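Local coordinates for coat protein (Sulfolobus turreted icosahedral virus, PDB 2BBD) that serves as the major coat protein of an archaeal virus, with a fold that points to a common ancestry with capsid proteins of eukaryotic and bacterial viruses, at residues 26-31 and 156-161; 36-41 and 149-154. One frame throughout, in Å; residues are numbered along the deposited sequence.

Contact 1 of 2, residues 26-31 and 156-161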
loop_
_atom_site.group_PDB
_atom_site.type_symbol
_atom_site.label_atom_id
_atom_site.label_comp_id
_atom_site.label_asym_id
_atom_site.label_seq_id
_atom_site.Cartn_x
_atom_site.Cartn_y
_atom_site.Cartn_z
ATOM N N ARG A 26 16.258 -0.411 15.753
ATOM C CA ARG A 26 15.397 0.310 16.691
ATOM C C ARG A 26 16.148 1.414 17.428
ATOM O O ARG A 26 16.164 1.451 18.658
ATOM C CB ARG A 26 14.808 -0.683 17.694
ATOM C CG ARG A 26 14.051 -1.809 17.014
ATOM C CD ARG A 26 13.459 -2.810 17.990
ATOM N NE ARG A 26 14.481 -3.626 18.634
ATOM C CZ ARG A 26 15.095 -3.304 19.768
ATOM N NH1 ARG A 26 14.787 -2.173 20.392
ATOM N NH2 ARG A 26 16.010 -4.116 20.282
ATOM N N ASN A 27 16.753 2.319 16.665
ATOM C CA ASN A 27 17.522 3.420 17.221
ATOM C C ASN A 27 16.671 4.441 17.944
ATOM O O ASN A 27 17.129 5.084 18.883
ATOM C CB ASN A 27 18.293 4.130 16.116
ATOM C CG ASN A 27 19.280 3.221 15.418
ATOM O OD1 ASN A 27 19.907 3.615 14.438
ATOM N ND2 ASN A 27 19.427 1.998 15.921
ATOM N N ASN A 28 15.440 4.601 17.484
ATOM C CA ASN A 28 14.502 5.554 18.062
ATOM C C ASN A 28 13.135 5.216 17.508
ATOM O O ASN A 28 12.951 4.167 16.870
ATOM C CB ASN A 28 14.861 6.980 17.641
ATOM C CG ASN A 28 15.766 7.676 18.636
ATOM O OD1 ASN A 28 15.462 7.738 19.829
ATOM N ND2 ASN A 28 16.881 8.216 18.149
ATOM N N PHE A 29 12.174 6.095 17.761
ATOM C CA PHE A 29 10.839 5.895 17.225
ATOM C C PHE A 29 11.005 6.036 15.709
ATOM O O PHE A 29 11.892 6.758 15.245
ATOM C CB PHE A 29 9.871 6.957 17.765
ATOM C CG PHE A 29 9.282 6.620 19.116
ATOM C CD1 PHE A 29 8.011 7.077 19.464
ATOM C CD2 PHE A 29 9.991 5.850 20.039
ATOM C CE1 PHE A 29 7.450 6.772 20.716
ATOM C CE2 PHE A 29 9.441 5.540 21.292
ATOM C CZ PHE A 29 8.172 6.002 21.629
ATOM N N ILE A 30 10.158 5.355 14.947
ATOM C CA ILE A 30 10.238 5.386 13.486
ATOM C C ILE A 30 8.987 5.986 12.851
ATOM O O ILE A 30 7.877 5.532 13.117
ATOM C CB ILE A 30 10.443 3.950 12.940
ATOM C CG1 ILE A 30 11.783 3.398 13.444
ATOM C CG2 ILE A 30 10.356 3.940 11.411
ATOM C CD1 ILE A 30 11.958 1.892 13.230
ATOM N N ARG A 31 9.169 7.006 12.018
ATOM C CA ARG A 31 8.043 7.638 11.342
ATOM C C ARG A 31 7.816 6.984 9.980
ATOM O O ARG A 31 6.676 6.860 9.516
ATOM C CB ARG A 31 8.289 9.137 11.185
ATOM C CG ARG A 31 8.313 9.898 12.510
ATOM C CD ARG A 31 8.567 11.359 12.258
ATOM N NE ARG A 31 7.416 11.970 11.602
ATOM C CZ ARG A 31 6.290 12.281 12.236
ATOM N NH1 ARG A 31 6.178 12.045 13.536
ATOM N NH2 ARG A 31 5.273 12.810 11.573
ATOM N N TYR A 156 13.592 8.496 11.517
ATOM C CA TYR A 156 13.390 8.329 12.951
ATOM C C TYR A 156 12.887 9.600 13.590
ATOM O O TYR A 156 12.844 10.654 12.970
ATOM C CB TYR A 156 14.705 7.979 13.656
ATOM C CG TYR A 156 15.245 6.605 13.376
ATOM C CD1 TYR A 156 16.319 6.421 12.513
ATOM C CD2 TYR A 156 14.708 5.490 14.007
ATOM C CE1 TYR A 156 16.852 5.155 12.291
ATOM C CE2 TYR A 156 15.227 4.222 13.791
ATOM C CZ TYR A 156 16.298 4.061 12.933
ATOM O OH TYR A 156 16.792 2.800 12.700
ATOM N N GLU A 157 12.502 9.477 14.848
ATOM C CA GLU A 157 12.089 10.619 15.640
ATOM C C GLU A 157 12.584 10.295 17.040
ATOM O O GLU A 157 12.295 9.224 17.587
ATOM C CB GLU A 157 10.572 10.821 15.664
ATOM C CG GLU A 157 10.192 12.184 16.239
ATOM C CD GLU A 157 8.693 12.408 16.331
ATOM O OE1 GLU A 157 7.970 12.075 15.370
ATOM O OE2 GLU A 157 8.239 12.936 17.365
ATOM N N ARG A 158 13.366 11.205 17.596
ATOM C CA ARG A 158 13.890 11.009 18.926
ATOM C C ARG A 158 12.826 11.474 19.912
ATOM O O ARG A 158 12.666 12.669 20.168
ATOM C CB ARG A 158 15.188 11.798 19.102
ATOM C CG ARG A 158 15.733 11.743 20.505
ATOM C CD ARG A 158 17.184 12.178 20.561
ATOM N NE ARG A 158 17.595 12.454 21.935
ATOM C CZ ARG A 158 17.255 13.554 22.604
ATOM N NH1 ARG A 158 16.502 14.479 22.018
ATOM N NH2 ARG A 158 17.666 13.729 23.856
ATOM N N VAL A 159 12.087 10.512 20.444
ATOM C CA VAL A 159 11.028 10.790 21.398
ATOM C C VAL A 159 11.548 10.492 22.797
ATOM O O VAL A 159 11.896 9.353 23.121
ATOM C CB VAL A 159 9.786 9.930 21.093
ATOM C CG1 VAL A 159 8.667 10.270 22.047
ATOM C CG2 VAL A 159 9.340 10.180 19.656
ATOM N N THR A 160 11.612 11.531 23.617
ATOM C CA THR A 160 12.115 11.402 24.978
ATOM C C THR A 160 11.033 10.970 25.956
ATOM O O THR A 160 9.840 11.103 25.685
ATOM C CB THR A 160 12.709 12.733 25.457
ATOM O OG1 THR A 160 11.681 13.734 25.462
ATOM C CG2 THR A 160 13.827 13.176 24.514
ATOM N N ALA A 161 11.464 10.442 27.096
ATOM C CA ALA A 161 10.540 9.996 28.124
ATOM C C ALA A 161 9.675 11.173 28.580
ATOM O O ALA A 161 8.514 10.996 28.953
ATOM C CB ALA A 161 11.319 9.416 29.301
HETATM O O HOH W 1 12.825 7.807 20.451
#
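Phe29 and Glu157 form an antiparallel hydrogen-bonded pair and Ile30 and Tyr156 the following non-hydrogen-bonded pair, where two neighbouring strands of a viral jelly-roll sheet meet near their ends. Glu157 N donates to Phe29 O at 2.8 Å; the return bond from Phe29 N is weak. On the face bearing Phe29 and Glu157, Val159 lies over the phenyl ring, its CB 3.8 Å from the ring centroid and displaced toward the rim, while CG2 reaches Phe29 CD1 at 3.4 Å. On the other face Tyr156 runs alongside Ile30, whose CG1 is 3.6 Å from Tyr156 CE2. Asn27 CB covers one face of this tyrosine ring in a CH-pi contact, Phe29 O sits at its edge, and the hydroxyl is held by Pro25 O. A water joins Asn28 OD1, Phe29 N and Val159 N where the backbones separate; Asn28 ND2 turns to Tyr4 OH. The glutamate chain is extended, with CG anti to its backbone N (chi1 -168°), and carries the carboxylate to Arg31; Glu157 OE2 makes a second salt bridge, to Arg122, and hydrogen-bonds Gly1 N. In the first, Arg31 NH1 meets Glu157 OE1 at 2.6 Å, the oxygen lying 23° out of the guanidinium plane.

Contact 2 of 2, residues 36-41 and 149-154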
loop_
_atom_site.group_PDB
_atom_site.type_symbol
_atom_site.label_atom_id
_atom_site.label_comp_id
_atom_site.label_asym_id
_atom_site.label_seq_id
_atom_site.Cartn_x
_atom_site.Cartn_y
_atom_site.Cartn_z
ATOM N N GLN A 36 14.217 1.572 -1.917
ATOM C CA GLN A 36 14.535 1.937 -3.293
ATOM C C GLN A 36 15.237 0.773 -3.981
ATOM O O GLN A 36 16.266 0.274 -3.495
ATOM C CB GLN A 36 15.435 3.175 -3.353
ATOM C CG GLN A 36 14.886 4.400 -2.648
ATOM C CD GLN A 36 15.900 5.532 -2.576
ATOM O OE1 GLN A 36 15.948 6.400 -3.451
ATOM N NE2 GLN A 36 16.730 5.516 -1.540
ATOM N N LEU A 37 14.655 0.320 -5.090
ATOM C CA LEU A 37 15.229 -0.757 -5.882
ATOM C C LEU A 37 15.964 0.008 -6.972
ATOM O O LEU A 37 15.345 0.625 -7.836
ATOM C CB LEU A 37 14.126 -1.644 -6.474
ATOM C CG LEU A 37 14.593 -2.753 -7.426
ATOM C CD1 LEU A 37 15.527 -3.694 -6.685
ATOM C CD2 LEU A 37 13.381 -3.528 -7.984
ATOM N N ILE A 38 17.290 -0.025 -6.915
ATOM C CA ILE A 38 18.115 0.733 -7.848
ATOM C C ILE A 38 19.176 -0.124 -8.535
ATOM O O ILE A 38 19.879 -0.904 -7.885
ATOM C CB ILE A 38 18.821 1.882 -7.090
ATOM C CG1 ILE A 38 17.774 2.721 -6.344
ATOM C CG2 ILE A 38 19.650 2.724 -8.056
ATOM C CD1 ILE A 38 18.355 3.747 -5.394
ATOM N N GLY A 39 19.293 0.051 -9.849
ATOM C CA GLY A 39 20.266 -0.700 -10.621
ATOM C C GLY A 39 19.990 -0.565 -12.106
ATOM O O GLY A 39 19.786 0.540 -12.607
ATOM N N SER A 40 19.968 -1.689 -12.812
ATOM C CA SER A 40 19.711 -1.662 -14.240
ATOM C C SER A 40 19.009 -2.916 -14.708
ATOM O O SER A 40 18.923 -3.907 -13.982
ATOM C CB SER A 40 21.019 -1.522 -15.018
ATOM O OG SER A 40 21.757 -2.730 -14.957
ATOM N N ILE A 41 18.494 -2.839 -15.930
ATOM C CA ILE A 41 17.823 -3.953 -16.583
ATOM C C ILE A 41 18.596 -4.131 -17.884
ATOM O O ILE A 41 18.773 -3.179 -18.639
ATOM C CB ILE A 41 16.331 -3.638 -16.871
ATOM C CG1 ILE A 41 15.575 -3.497 -15.539
ATOM C CG2 ILE A 41 15.710 -4.760 -17.725
ATOM C CD1 ILE A 41 14.115 -3.094 -15.675
ATOM N N SER A 149 19.874 -3.645 -6.472
ATOM C CA SER A 149 19.823 -3.909 -5.035
ATOM C C SER A 149 18.804 -2.986 -4.360
ATOM O O SER A 149 18.478 -1.907 -4.874
ATOM C CB SER A 149 21.195 -3.659 -4.388
ATOM O OG SER A 149 22.189 -4.548 -4.865
ATOM N N PHE A 150 18.319 -3.420 -3.200
ATOM C CA PHE A 150 17.380 -2.642 -2.416
ATOM C C PHE A 150 18.138 -1.835 -1.389
ATOM O O PHE A 150 18.974 -2.385 -0.658
ATOM C CB PHE A 150 16.404 -3.535 -1.661
ATOM C CG PHE A 150 15.417 -4.242 -2.535
ATOM C CD1 PHE A 150 15.627 -5.562 -2.914
ATOM C CD2 PHE A 150 14.250 -3.600 -2.948
ATOM C CE1 PHE A 150 14.679 -6.240 -3.690
ATOM C CE2 PHE A 150 13.302 -4.264 -3.720
ATOM C CZ PHE A 150 13.517 -5.589 -4.090
ATOM N N TYR A 151 17.833 -0.538 -1.339
ATOM C CA TYR A 151 18.418 0.388 -0.384
ATOM C C TYR A 151 17.321 0.760 0.607
ATOM O O TYR A 151 16.209 1.129 0.214
ATOM C CB TYR A 151 18.935 1.640 -1.093
ATOM C CG TYR A 151 20.061 1.342 -2.043
ATOM C CD1 TYR A 151 19.820 0.679 -3.242
ATOM C CD2 TYR A 151 21.380 1.681 -1.722
ATOM C CE1 TYR A 151 20.859 0.352 -4.104
ATOM C CE2 TYR A 151 22.435 1.357 -2.577
ATOM C CZ TYR A 151 22.164 0.692 -3.766
ATOM O OH TYR A 151 23.189 0.352 -4.614
ATOM N N ILE A 152 17.637 0.651 1.893
ATOM C CA ILE A 152 16.683 0.940 2.949
ATOM C C ILE A 152 16.997 2.254 3.656
ATOM O O ILE A 152 18.124 2.475 4.098
ATOM C CB ILE A 152 16.687 -0.181 3.993
ATOM C CG1 ILE A 152 16.495 -1.534 3.306
ATOM C CG2 ILE A 152 15.624 0.090 5.051
ATOM C CD1 ILE A 152 15.197 -1.670 2.485
ATOM N N THR A 153 16.001 3.129 3.761
ATOM C CA THR A 153 16.210 4.407 4.429
ATOM C C THR A 153 15.157 4.597 5.514
ATOM O O THR A 153 13.967 4.458 5.275
ATOM C CB THR A 153 16.155 5.562 3.440
ATOM O OG1 THR A 153 17.193 5.395 2.469
ATOM C CG2 THR A 153 16.366 6.875 4.149
ATOM N N ILE A 154 15.602 4.916 6.716
ATOM C CA ILE A 154 14.671 5.058 7.821
ATOM C C ILE A 154 14.561 6.468 8.366
ATOM O O ILE A 154 15.565 7.160 8.563
ATOM C CB ILE A 154 15.071 4.086 8.954
ATOM C CG1 ILE A 154 15.128 2.667 8.390
ATOM C CG2 ILE A 154 14.070 4.150 10.110
ATOM C CD1 ILE A 154 15.831 1.700 9.277
HETATM O O HOH W 2 16.131 4.096 0.472
HETATM O O HOH W 3 22.505 -0.798 -7.446
#
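Leu37 lays its CD1 methyl over the centre of the Phe150 ring, 3.7 Å from the centroid and 11° off the ring normal, a CH-pi contact within a non-hydrogen-bonded antiparallel pair. With CG anti to the backbone N (chi1 175°), the leucine branch reaches across to the ring, and Leu37 CB also lies 3.9 Å from Phe150 CE2. Trp116 and Trp14 touch Leu37 on this buried face. Gln36, Ile38, Ser149 and Tyr151 project from the other face, where Ile38 and Tyr151 cross at about a right angle and Ile38 CB comes within 3.9 Å of Tyr151 CE1. Gln36 O lies at the edge of the tyrosine ring and accepts from Tyr151 N at 2.8 Å; the bond from Ile38 N to Ser149 O is nearly straight, at 173°. Two waters fasten the polar ends of this face. One links Tyr151 OH to Ile38 O, to which it donates. The other accepts from Gln36 NE2, donates to Tyr151 O and bonds Thr153 OG1 at 2.6 Å, a hydroxyl also bonded to Thr7 OG1 on the adjoining strand. Four backbone bonds between neighbouring antiparallel strands, with Leu37 and Phe150 buried on one face and two waters on the other, fit a viral jelly-roll sheet.

Overall arrangement
Contacts 1 and 2 lie along the same pair of neighbouring antiparallel strands, 29-43 and 145-158, with their centres about 24 Å apart. They touch through packing of Ile30 CG2 against Ile154 CG2 at 3.9 Å. Contact 2 has three successive bridges before the chain turns a corner at Gly39; contact 1 has two, with a corner at Arg31, and 156-161 then runs on into helix 161-166. Strand 2-13 flanks both on the side of 145-158, and strand 108-123 on the side of 29-43. Beside contact 1, Arg26 hydrogen-bonds through NE to a methylpentanediol molecule that probably came from the crystallisation liquor.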